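Local coordinates for protein FkbI (Streptomyces hygroscopicus, PDB 1R2J), which binds FAD and probably acts as an acyl-ACP dehydrogenase in making the methoxymalonyl extender unit of the polyketide FK520, at residues F254-L258 / G259-L263. Numbering follows the deposited sequence.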
# COMPACT_ATOMS: atom_id res chain seq x y z
N PHE A 254 23.10 19.60 -28.08
CA PHE A 254 23.16 20.92 -28.69
C PHE A 254 24.17 21.80 -27.95
O PHE A 254 23.98 23.00 -27.80
CB PHE A 254 21.77 21.58 -28.70
CG PHE A 254 20.79 20.90 -29.62
CD1 PHE A 254 20.82 21.14 -30.99
CD2 PHE A 254 19.85 20.00 -29.11
CE1 PHE A 254 19.92 20.49 -31.85
CE2 PHE A 254 18.96 19.35 -29.96
CZ PHE A 254 18.99 19.59 -31.33
N GLY A 255 25.25 21.17 -27.49
CA GLY A 255 26.30 21.90 -26.81
C GLY A 255 26.10 22.33 -25.37
O GLY A 255 26.87 23.15 -24.87
N ARG A 256 25.10 21.80 -24.68
CA ARG A 256 24.89 22.17 -23.29
C ARG A 256 24.06 21.16 -22.51
O ARG A 256 23.32 20.37 -23.09
CB ARG A 256 24.24 23.56 -23.21
CG ARG A 256 22.84 23.63 -23.76
CD ARG A 256 22.45 25.07 -24.04
NE ARG A 256 23.22 25.60 -25.15
CZ ARG A 256 23.02 26.80 -25.70
NH1 ARG A 256 23.79 27.20 -26.71
NH2 ARG A 256 22.06 27.59 -25.25
N PRO A 257 24.19 21.17 -21.18
CA PRO A 257 23.42 20.22 -20.37
C PRO A 257 21.93 20.41 -20.65
O PRO A 257 21.47 21.53 -20.85
CB PRO A 257 23.80 20.61 -18.94
CG PRO A 257 25.19 21.18 -19.10
CD PRO A 257 25.03 22.03 -20.33
N LEU A 258 21.19 19.30 -20.68
CA LEU A 258 19.75 19.35 -20.94
C LEU A 258 19.08 20.36 -20.02
O LEU A 258 18.14 21.05 -20.40
CB LEU A 258 19.13 17.97 -20.69
CG LEU A 258 19.64 16.79 -21.52
CD1 LEU A 258 18.88 15.54 -21.10
CD2 LEU A 258 19.45 17.06 -23.00
N GLY A 259 19.57 20.43 -18.78
CA GLY A 259 19.00 21.34 -17.81
C GLY A 259 19.00 22.79 -18.26
O GLY A 259 18.19 23.58 -17.78
N ASP A 260 19.92 23.14 -19.17
CA ASP A 260 20.00 24.51 -19.66
C ASP A 260 18.94 24.81 -20.73
O ASP A 260 18.74 25.96 -21.09
CB ASP A 260 21.39 24.82 -20.23
CG ASP A 260 22.46 24.89 -19.14
OD1 ASP A 260 22.09 24.94 -17.95
OD2 ASP A 260 23.66 24.92 -19.48
N HIS A 261 18.28 23.78 -21.25
CA HIS A 261 17.23 24.01 -22.22
C HIS A 261 15.98 24.30 -21.39
O HIS A 261 15.52 23.45 -20.61
CB HIS A 261 17.04 22.77 -23.10
CG HIS A 261 18.25 22.45 -23.92
ND1 HIS A 261 18.81 23.34 -24.80
CD2 HIS A 261 19.01 21.33 -23.99
CE1 HIS A 261 19.87 22.79 -25.37
NE2 HIS A 261 20.01 21.57 -24.90
N GLN A 262 15.43 25.49 -21.54
CA GLN A 262 14.28 25.90 -20.74
C GLN A 262 13.11 24.92 -20.69
O GLN A 262 12.46 24.80 -19.65
CB GLN A 262 13.80 27.28 -21.18
CG GLN A 262 13.74 28.26 -20.03
CD GLN A 262 13.23 29.63 -20.44
OE1 GLN A 262 12.24 29.75 -21.15
NE2 GLN A 262 13.91 30.67 -19.97
N LEU A 263 12.84 24.23 -21.79
CA LEU A 263 11.74 23.27 -21.78
C LEU A 263 12.02 22.15 -20.79
O LEU A 263 11.12 21.70 -20.09
CB LEU A 263 11.51 22.71 -23.19
CG LEU A 263 10.72 23.63 -24.14
CD1 LEU A 263 10.55 22.94 -25.49
CD2 LEU A 263 9.35 23.93 -23.54
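Pro257 and Asp260 are joined through the backbone where the extended chain of 256-257 winds into a short 3-10 turn ahead of helix 262-287. Asp260 N donates to Pro257 O at 2.8 Å, and His261 N follows by donating to Leu258 O at 2.9 Å. These are two consecutive i to i+3 bonds, the 3-10 pattern. His261, at the N-cap position, turns its side chain back toward Arg256 and Phe254. With CG beside its own backbone N (chi1 -63°), the imidazole reaches the aliphatic part of Arg256: His261 CE1 lies 3.5 Å from Arg256 CG. Phe254 CB approaches the same carbon, His261 CE1, at 4.0 Å. Arg256 bends at chi3 (68°), and its guanidinium plane ends within 7° of the imidazole plane, but the group is displaced well to the side of the ring; the two do not stack, and the CG and CD methylenes make the contact. Asp260 lies alongside Pro257, both side chains pointing the same way, and brings OD2 to 3.3 Å from Pro257 CD. Arg256 meets Asp260 through its methylenes, CD to CB at 4.0 Å; NE and OD2 remain 5.7 Å apart, too far for a salt bridge. Far from the flavin, the contact joins the small, weakly bonded hairpin of 252-253 and 256-257 to the start of the long helix. Backbone bonds, including those of Leu258 with Arg251 and Gly259 with Ala248, help hold this surface turn, while the nearby opposite charges probably add only a weak, solvent-screened attraction. Since a carbonyl oxygen can only accept, His261 NE2 carries a hydrogen and donates it to Gln253 O, which restrains the ring's rotation.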